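Local coordinates for protein myosin-4 (Saccharomyces cerevisiae, PDB 4LL6) that helps restrict certain proteins to the bud and daughter cell as the motor that carries mRNAs such as ASH1, recruited through the adaptor SHE3, at residues A[132-137]-A[341-346]; A[105-110]-A[125-130]. The protein carries 1 engineered substitution. One frame throughout, in Å; residues are numbered along the deposited sequence.

Interaction 1 (A[132-137]-A[341-346]); sequences ETLKVF and SAKNHL
The Phe137 ring has the CD1 methyl of Leu346 over one face, 4.3 Å above the ring plane and displaced toward the rim, while the CB of Ala342 meets the same ring obliquely. That second approach is the closer one: Phe137 CE2 stands 3.4 Å from Ala342 CB. Both contacts belong to the globular tail domain of this class V-like myosin, an all-helical fold in which the chain returns, after 203 intervening residues, as a loop with a short 3-10 turn at 344-345 and lies against helix 120-155. The two segments meet through carbon-carbon contacts, and no hydrogen bond joins them.

One turn before Phe137, Leu134 provides the larger part of the helix surface used. With CG anti to the backbone N (chi1 172°), its two methyls divide the work: CD1 lies 3.9 Å from Leu346 CD1, and CD2 sits 3.7 Å from CD of Lys343, whose aliphatic chain crosses the leucine at about a right angle. Replacing Leu134 by an alanine would probably open a gap between the helix and the returning segment, leaving Lys343 CD without its partner methyl and Leu346 CD1 with the Phe137 ring but no leucine beside it.

Beyond the two segments, Met199 of helix 197-221 touches Phe137, Ala342 and Leu346, extending the apolar cluster, and Asp138 accepts a hydrogen bond from the backbone N of Ala342. At the margin, Ser341 OG lies 4.1 Å from Leu134 CD2, a contact without a bond.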
ATOM      1  N   GLU A 132      -8.449 -16.889   0.948  1.00 41.73           N
ATOM      2  CA  GLU A 132      -7.038 -17.118   0.669  1.00 45.48           C
ATOM      3  C   GLU A 132      -6.409 -16.247  -0.408  1.00 45.37           C
ATOM      4  O   GLU A 132      -5.257 -15.828  -0.272  1.00 48.36           O
ATOM      5  CB  GLU A 132      -6.817 -18.587   0.311  1.00 50.30           C
ATOM      6  CG  GLU A 132      -7.355 -19.545   1.368  1.00 64.12           C
ATOM      7  CD  GLU A 132      -6.647 -19.397   2.703  1.00 63.63           C
ATOM      8  OE1 GLU A 132      -5.427 -19.654   2.745  1.00 58.74           O
ATOM      9  OE2 GLU A 132      -7.310 -19.020   3.699  1.00 66.99           O
ATOM     10  N   THR A 133      -7.137 -15.986  -1.486  1.00 38.97           N
ATOM     11  CA  THR A 133      -6.568 -15.167  -2.539  1.00 40.34           C
ATOM     12  C   THR A 133      -6.459 -13.733  -2.037  1.00 40.01           C
ATOM     13  O   THR A 133      -5.632 -12.947  -2.516  1.00 42.76           O
ATOM     14  CB  THR A 133      -7.397 -15.248  -3.850  1.00 36.52           C
ATOM     15  OG1 THR A 133      -8.726 -14.772  -3.615  1.00 42.78           O
ATOM     16  CG2 THR A 133      -7.446 -16.700  -4.351  1.00 34.89           C
ATOM     17  N   LEU A 134      -7.276 -13.400  -1.049  1.00 37.49           N
ATOM     18  CA  LEU A 134      -7.232 -12.071  -0.453  1.00 37.46           C
ATOM     19  C   LEU A 134      -6.000 -12.010   0.458  1.00 36.30           C
ATOM     20  O   LEU A 134      -5.288 -11.009   0.479  1.00 42.26           O
ATOM     21  CB  LEU A 134      -8.512 -11.807   0.344  1.00 37.41           C
ATOM     22  CG  LEU A 134      -8.580 -10.552   1.206  1.00 39.09           C
ATOM     23  CD1 LEU A 134      -8.440  -9.323   0.327  1.00 43.45           C
ATOM     24  CD2 LEU A 134      -9.896 -10.521   1.947  1.00 39.86           C
ATOM     25  N   LYS A 135      -5.738 -13.090   1.194  1.00 43.19           N
ATOM     26  CA  LYS A 135      -4.568 -13.144   2.078  1.00 45.33           C
ATOM     27  C   LYS A 135      -3.267 -12.977   1.287  1.00 42.15           C
ATOM     28  O   LYS A 135      -2.320 -12.358   1.757  1.00 36.02           O
ATOM     29  CB  LYS A 135      -4.497 -14.479   2.830  1.00 52.74           C
ATOM     30  CG  LYS A 135      -5.207 -14.512   4.183  1.00 71.66           C
ATOM     31  CD  LYS A 135      -4.972 -15.854   4.900  1.00 72.20           C
ATOM     32  CE  LYS A 135      -5.590 -15.885   6.299  1.00 78.82           C
ATOM     33  NZ  LYS A 135      -7.091 -15.782   6.302  1.00 77.79           N
ATOM     34  N   VAL A 136      -3.215 -13.562   0.096  1.00 39.24           N
ATOM     35  CA  VAL A 136      -2.019 -13.457  -0.723  1.00 42.85           C
ATOM     36  C   VAL A 136      -1.942 -12.060  -1.343  1.00 37.35           C
ATOM     37  O   VAL A 136      -0.882 -11.460  -1.421  1.00 39.67           O
ATOM     38  CB  VAL A 136      -2.006 -14.535  -1.846  1.00 44.60           C
ATOM     39  CG1 VAL A 136      -0.835 -14.294  -2.783  1.00 47.03           C
ATOM     40  CG2 VAL A 136      -1.895 -15.931  -1.237  1.00 36.10           C
ATOM     41  N   PHE A 137      -3.082 -11.544  -1.768  1.00 36.52           N
ATOM     42  CA  PHE A 137      -3.108 -10.222  -2.375  1.00 41.48           C
ATOM     43  C   PHE A 137      -2.570  -9.205  -1.381  1.00 40.49           C
ATOM     44  O   PHE A 137      -1.784  -8.330  -1.735  1.00 45.31           O
ATOM     45  CB  PHE A 137      -4.528  -9.827  -2.775  1.00 32.95           C
ATOM     46  CG  PHE A 137      -4.625  -8.423  -3.253  1.00 35.58           C
ATOM     47  CD1 PHE A 137      -4.412  -8.119  -4.600  1.00 37.43           C
ATOM     48  CD2 PHE A 137      -4.822  -7.382  -2.337  1.00 28.46           C
ATOM     49  CE1 PHE A 137      -4.389  -6.804  -5.034  1.00 40.64           C
ATOM     50  CE2 PHE A 137      -4.800  -6.061  -2.749  1.00 36.24           C
ATOM     51  CZ  PHE A 137      -4.582  -5.764  -4.110  1.00 43.16           C
ATOM     52  N   SER A 341      -6.249  -4.647   5.338  1.00 52.89           N
ATOM     53  CA  SER A 341      -6.578  -5.626   4.320  1.00 48.56           C
ATOM     54  C   SER A 341      -7.366  -4.916   3.228  1.00 44.91           C
ATOM     55  O   SER A 341      -8.148  -4.026   3.517  1.00 45.14           O
ATOM     56  CB  SER A 341      -7.429  -6.735   4.932  1.00 45.20           C
ATOM     57  OG  SER A 341      -8.145  -7.433   3.930  1.00 45.64           O
ATOM     58  N   ALA A 342      -7.151  -5.310   1.977  1.00 42.43           N
ATOM     59  CA  ALA A 342      -7.857  -4.702   0.855  1.00 41.76           C
ATOM     60  C   ALA A 342      -9.305  -5.194   0.866  1.00 41.72           C
ATOM     61  O   ALA A 342     -10.106  -4.850   0.008  1.00 47.01           O
ATOM     62  CB  ALA A 342      -7.171  -5.078  -0.447  1.00 29.29           C
ATOM     63  N   LYS A 343      -9.618  -5.993   1.871  1.00 45.31           N
ATOM     64  CA  LYS A 343     -10.940  -6.578   2.084  1.00 49.43           C
ATOM     65  C   LYS A 343     -12.150  -5.863   1.478  1.00 52.90           C
ATOM     66  O   LYS A 343     -12.643  -6.247   0.417  1.00 53.54           O
ATOM     67  CB  LYS A 343     -11.158  -6.757   3.585  1.00 45.99           C
ATOM     68  CG  LYS A 343     -12.503  -7.305   3.987  1.00 52.15           C
ATOM     69  CD  LYS A 343     -12.657  -8.743   3.573  1.00 57.36           C
ATOM     70  CE  LYS A 343     -13.550  -9.470   4.560  1.00 69.89           C
ATOM     71  NZ  LYS A 343     -12.963  -9.417   5.942  1.00 68.31           N
ATOM     72  N   ASN A 344     -12.634  -4.824   2.148  1.00 55.07           N
ATOM     73  CA  ASN A 344     -13.823  -4.118   1.672  1.00 59.67           C
ATOM     74  C   ASN A 344     -13.586  -3.266   0.436  1.00 58.45           C
ATOM     75  O   ASN A 344     -14.502  -2.613  -0.058  1.00 57.72           O
ATOM     76  CB  ASN A 344     -14.394  -3.232   2.787  1.00 64.94           C
ATOM     77  CG  ASN A 344     -14.524  -3.967   4.124  1.00 77.22           C
ATOM     78  OD1 ASN A 344     -15.058  -5.086   4.191  1.00 80.26           O
ATOM     79  ND2 ASN A 344     -14.044  -3.333   5.198  1.00 71.47           N
ATOM     80  N   HIS A 345     -12.366  -3.287  -0.082  1.00 58.54           N
ATOM     81  CA  HIS A 345     -12.040  -2.467  -1.237  1.00 59.05           C
ATOM     82  C   HIS A 345     -11.976  -3.199  -2.558  1.00 58.98           C
ATOM     83  O   HIS A 345     -11.775  -2.565  -3.598  1.00 63.98           O
ATOM     84  CB  HIS A 345     -10.698  -1.769  -1.020  1.00 57.09           C
ATOM     85  CG  HIS A 345     -10.726  -0.692   0.019  1.00 52.64           C
ATOM     86  ND1 HIS A 345     -10.983   0.629  -0.283  1.00 57.38           N
ATOM     87  CD2 HIS A 345     -10.467  -0.729   1.349  1.00 52.35           C
ATOM     88  CE1 HIS A 345     -10.875   1.358   0.812  1.00 56.32           C
ATOM     89  NE2 HIS A 345     -10.562   0.558   1.817  1.00 48.32           N
ATOM     90  N   LEU A 346     -12.143  -4.516  -2.543  1.00 56.84           N
ATOM     91  CA  LEU A 346     -12.047  -5.262  -3.788  1.00 62.17           C
ATOM     92  C   LEU A 346     -13.354  -5.642  -4.467  1.00 66.42           C
ATOM     93  O   LEU A 346     -13.456  -6.717  -5.065  1.00 63.31           O
ATOM     94  CB  LEU A 346     -11.183  -6.512  -3.592  1.00 60.59           C
ATOM     95  CG  LEU A 346      -9.728  -6.294  -3.149  1.00 61.32           C
ATOM     96  CD1 LEU A 346      -9.003  -7.631  -3.149  1.00 59.24           C
ATOM     97  CD2 LEU A 346      -9.016  -5.329  -4.084  1.00 65.98           C
TER

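Interaction 2 (A[105-110]-A[125-130]); sequences NQKTLY and YLNDLE
Apolar contacts dominate the meeting of Lys107 and Leu126, whose CA atoms, 6.5 Å apart, mark the nearest approach of the two backbones. Lys107 CG packs 3.5 Å from Leu126 CB, and the two side chains slide past each other in opposite directions, the CG methylene of the lysine serving as the apolar contact. Gln106 adds its CB, 3.8 Å from Leu126 CG, before a bend at chi2 (-65°) leads its amide away from the opposing helix. The third neighbour is Tyr110: its CD2 is 4.1 Å from Leu126 CD2, the ring and the leucine side chain crossing at about a right angle.

These contacts form part of a helical hairpin in the globular tail domain, helix 99-107 being joined to the antiparallel helix 120-155 by a connection that is partly unmodelled. Helix 41-55 adds to the packing, with Ser51 touching Gln106 and with Val54 and Arg55 touching Tyr110.

The polar contribution across the pair is electrostatic and loose. Lys107 bends at chi3 (-71°), which carries its NZ past Leu126 to 3.6 Å from Glu130 OE1, a long salt bridge. Glu130 reaches out with an extended chain and crosses the lysine roughly perpendicularly. Asn127 stands beside this pair with its ND2 3.9 Å from Lys107 NZ.

No hydrogen bond crosses between the segments; within 105-110, Asn105 O accepts from both the backbone N and OG1 of Thr108, the hydroxyl bond measuring 2.8 Å from OG1 to O.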
ATOM      1  N   ASN A 105     -18.490 -14.457  -6.910  1.00 47.25           N
ATOM      2  CA  ASN A 105     -19.436 -14.597  -8.007  1.00 46.63           C
ATOM      3  C   ASN A 105     -19.680 -16.063  -8.390  1.00 45.38           C
ATOM      4  O   ASN A 105     -20.786 -16.434  -8.762  1.00 43.11           O
ATOM      5  CB  ASN A 105     -18.940 -13.814  -9.229  1.00 51.50           C
ATOM      6  CG  ASN A 105     -19.906 -13.889 -10.400  1.00 59.61           C
ATOM      7  OD1 ASN A 105     -20.917 -13.176 -10.438  1.00 57.65           O
ATOM      8  ND2 ASN A 105     -19.610 -14.773 -11.355  1.00 58.22           N
ATOM      9  N   GLN A 106     -18.645 -16.893  -8.316  1.00 48.30           N
ATOM     10  CA  GLN A 106     -18.791 -18.308  -8.644  1.00 46.22           C
ATOM     11  C   GLN A 106     -19.815 -18.967  -7.728  1.00 43.55           C
ATOM     12  O   GLN A 106     -20.542 -19.854  -8.161  1.00 42.19           O
ATOM     13  CB  GLN A 106     -17.459 -19.052  -8.491  1.00 49.36           C
ATOM     14  CG  GLN A 106     -16.458 -18.831  -9.598  1.00 51.42           C
ATOM     15  CD  GLN A 106     -16.927 -19.379 -10.930  1.00 51.24           C
ATOM     16  OE1 GLN A 106     -17.178 -18.622 -11.866  1.00 45.38           O
ATOM     17  NE2 GLN A 106     -17.051 -20.694 -11.023  1.00 48.92           N
ATOM     18  N   LYS A 107     -19.853 -18.532  -6.464  1.00 47.31           N
ATOM     19  CA  LYS A 107     -20.768 -19.078  -5.467  1.00 47.63           C
ATOM     20  C   LYS A 107     -22.231 -18.999  -5.866  1.00 53.82           C
ATOM     21  O   LYS A 107     -23.014 -19.892  -5.550  1.00 54.14           O
ATOM     22  CB  LYS A 107     -20.579 -18.380  -4.119  1.00 47.44           C
ATOM     23  CG  LYS A 107     -19.316 -18.806  -3.378  1.00 56.26           C
ATOM     24  CD  LYS A 107     -19.294 -18.328  -1.925  1.00 54.34           C
ATOM     25  CE  LYS A 107     -19.099 -16.823  -1.810  1.00 64.79           C
ATOM     26  NZ  LYS A 107     -18.988 -16.368  -0.387  1.00 61.69           N
ATOM     27  N   THR A 108     -22.609 -17.939  -6.568  1.00 58.35           N
ATOM     28  CA  THR A 108     -23.996 -17.791  -6.986  1.00 64.77           C
ATOM     29  C   THR A 108     -24.450 -18.965  -7.851  1.00 67.24           C
ATOM     30  O   THR A 108     -25.640 -19.284  -7.892  1.00 70.81           O
ATOM     31  CB  THR A 108     -24.209 -16.499  -7.788  1.00 64.30           C
ATOM     32  OG1 THR A 108     -23.538 -16.610  -9.048  1.00 70.16           O
ATOM     33  CG2 THR A 108     -23.659 -15.301  -7.022  1.00 59.98           C
ATOM     34  N   LEU A 109     -23.509 -19.615  -8.532  1.00 63.09           N
ATOM     35  CA  LEU A 109     -23.849 -20.738  -9.403  1.00 64.02           C
ATOM     36  C   LEU A 109     -24.157 -22.010  -8.641  1.00 63.18           C
ATOM     37  O   LEU A 109     -24.796 -22.913  -9.172  1.00 63.55           O
ATOM     38  CB  LEU A 109     -22.702 -21.040 -10.368  1.00 67.10           C
ATOM     39  CG  LEU A 109     -22.111 -19.874 -11.160  1.00 73.13           C
ATOM     40  CD1 LEU A 109     -20.908 -20.362 -11.969  1.00 68.96           C
ATOM     41  CD2 LEU A 109     -23.187 -19.269 -12.058  1.00 66.61           C
ATOM     42  N   TYR A 110     -23.713 -22.078  -7.393  1.00 62.30           N
ATOM     43  CA  TYR A 110     -23.906 -23.276  -6.595  1.00 60.88           C
ATOM     44  C   TYR A 110     -24.755 -23.097  -5.339  1.00 62.39           C
ATOM     45  O   TYR A 110     -24.678 -23.905  -4.416  1.00 59.66           O
ATOM     46  CB  TYR A 110     -22.527 -23.832  -6.226  1.00 59.28           C
ATOM     47  CG  TYR A 110     -21.646 -24.057  -7.437  1.00 58.19           C
ATOM     48  CD1 TYR A 110     -21.660 -25.269  -8.119  1.00 51.50           C
ATOM     49  CD2 TYR A 110     -20.839 -23.035  -7.934  1.00 53.28           C
ATOM     50  CE1 TYR A 110     -20.893 -25.458  -9.260  1.00 56.57           C
ATOM     51  CE2 TYR A 110     -20.072 -23.213  -9.079  1.00 53.13           C
ATOM     52  CZ  TYR A 110     -20.103 -24.426  -9.737  1.00 55.38           C
ATOM     53  OH  TYR A 110     -19.344 -24.607 -10.870  1.00 58.29           O
ATOM     54  N   TYR A 125     -15.442 -24.577  -0.776  1.00 39.05           N
ATOM     55  CA  TYR A 125     -14.209 -24.436  -1.523  1.00 37.16           C
ATOM     56  C   TYR A 125     -14.059 -22.988  -1.959  1.00 37.86           C
ATOM     57  O   TYR A 125     -13.014 -22.373  -1.727  1.00 41.43           O
ATOM     58  CB  TYR A 125     -14.203 -25.347  -2.761  1.00 39.00           C
ATOM     59  CG  TYR A 125     -13.000 -25.088  -3.634  1.00 40.74           C
ATOM     60  CD1 TYR A 125     -11.731 -25.528  -3.245  1.00 32.02           C
ATOM     61  CD2 TYR A 125     -13.098 -24.267  -4.774  1.00 40.28           C
ATOM     62  CE1 TYR A 125     -10.576 -25.144  -3.951  1.00 41.23           C
ATOM     63  CE2 TYR A 125     -11.954 -23.878  -5.484  1.00 41.78           C
ATOM     64  CZ  TYR A 125     -10.694 -24.318  -5.062  1.00 40.88           C
ATOM     65  OH  TYR A 125      -9.566 -23.915  -5.717  1.00 34.55           O
ATOM     66  N   LEU A 126     -15.111 -22.450  -2.583  1.00 34.20           N
ATOM     67  CA  LEU A 126     -15.112 -21.081  -3.079  1.00 35.80           C
ATOM     68  C   LEU A 126     -14.924 -20.043  -2.000  1.00 40.58           C
ATOM     69  O   LEU A 126     -14.174 -19.068  -2.170  1.00 39.42           O
ATOM     70  CB  LEU A 126     -16.406 -20.785  -3.837  1.00 37.82           C
ATOM     71  CG  LEU A 126     -16.461 -20.976  -5.355  1.00 34.16           C
ATOM     72  CD1 LEU A 126     -15.123 -21.412  -5.888  1.00 32.17           C
ATOM     73  CD2 LEU A 126     -17.526 -21.979  -5.689  1.00 28.58           C
ATOM     74  N   ASN A 127     -15.619 -20.261  -0.892  1.00 46.68           N
ATOM     75  CA  ASN A 127     -15.577 -19.369   0.262  1.00 41.61           C
ATOM     76  C   ASN A 127     -14.129 -19.277   0.695  1.00 35.89           C
ATOM     77  O   ASN A 127     -13.619 -18.195   0.969  1.00 38.33           O
ATOM     78  CB  ASN A 127     -16.441 -19.966   1.368  1.00 51.06           C
ATOM     79  CG  ASN A 127     -16.886 -18.956   2.393  1.00 55.71           C
ATOM     80  OD1 ASN A 127     -17.640 -19.301   3.303  1.00 69.14           O
ATOM     81  ND2 ASN A 127     -16.429 -17.713   2.268  1.00 56.43           N
ATOM     82  N   ASP A 128     -13.457 -20.420   0.738  1.00 34.91           N
ATOM     83  CA  ASP A 128     -12.058 -20.449   1.121  1.00 37.15           C
ATOM     84  C   ASP A 128     -11.191 -19.796   0.028  1.00 43.69           C
ATOM     85  O   ASP A 128     -10.282 -19.028   0.341  1.00 41.66           O
ATOM     86  CB  ASP A 128     -11.621 -21.896   1.357  1.00 41.14           C
ATOM     87  CG  ASP A 128     -10.214 -22.002   1.925  1.00 48.71           C
ATOM     88  OD1 ASP A 128      -9.994 -21.563   3.075  1.00 54.14           O
ATOM     89  OD2 ASP A 128      -9.325 -22.521   1.215  1.00 45.43           O
ATOM     90  N   LEU A 129     -11.480 -20.083  -1.249  1.00 43.82           N
ATOM     91  CA  LEU A 129     -10.692 -19.516  -2.353  1.00 45.77           C
ATOM     92  C   LEU A 129     -10.659 -18.006  -2.239  1.00 41.76           C
ATOM     93  O   LEU A 129      -9.630 -17.364  -2.458  1.00 40.04           O
ATOM     94  CB  LEU A 129     -11.264 -19.932  -3.722  1.00 41.62           C
ATOM     95  CG  LEU A 129     -10.628 -19.355  -5.010  1.00 43.68           C
ATOM     96  CD1 LEU A 129      -9.178 -19.709  -5.127  1.00 30.49           C
ATOM     97  CD2 LEU A 129     -11.380 -19.889  -6.214  1.00 42.17           C
ATOM     98  N   GLU A 130     -11.792 -17.440  -1.866  1.00 40.60           N
ATOM     99  CA  GLU A 130     -11.877 -16.010  -1.698  1.00 42.66           C
ATOM    100  C   GLU A 130     -10.994 -15.516  -0.543  1.00 45.26           C
ATOM    101  O   GLU A 130     -10.176 -14.623  -0.728  1.00 44.27           O
ATOM    102  CB  GLU A 130     -13.338 -15.611  -1.473  1.00 42.26           C
ATOM    103  CG  GLU A 130     -13.544 -14.166  -1.036  1.00 46.60           C
ATOM    104  CD  GLU A 130     -14.997 -13.772  -1.048  1.00 41.37           C
ATOM    105  OE1 GLU A 130     -15.840 -14.666  -0.911  1.00 48.71           O
ATOM    106  OE2 GLU A 130     -15.302 -12.578  -1.186  1.00 43.45           O
TER

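Both interactions draw on helix 120-155, at successive places along it: 125-130 serves interaction 2 and 132-137 serves interaction 1, with centres 15 Å apart; these segments adjoin along the helix, where Thr133 OG1 hydrogen-bonds back to Leu129 O and Glu130 O. Interaction 1 lies nearer the middle of the chain, 12 Å from its centre against 27 Å, and three of its six touching residues are buried, against two in interaction 2. The former joins distant sequence by apolar contacts alone; the latter, whose segments have 14 residues between them, adds a long salt bridge. Helix 99-107 supplies one side of interaction 2 and also reaches interaction 1, where Pro100 touches Leu346 and Thr133.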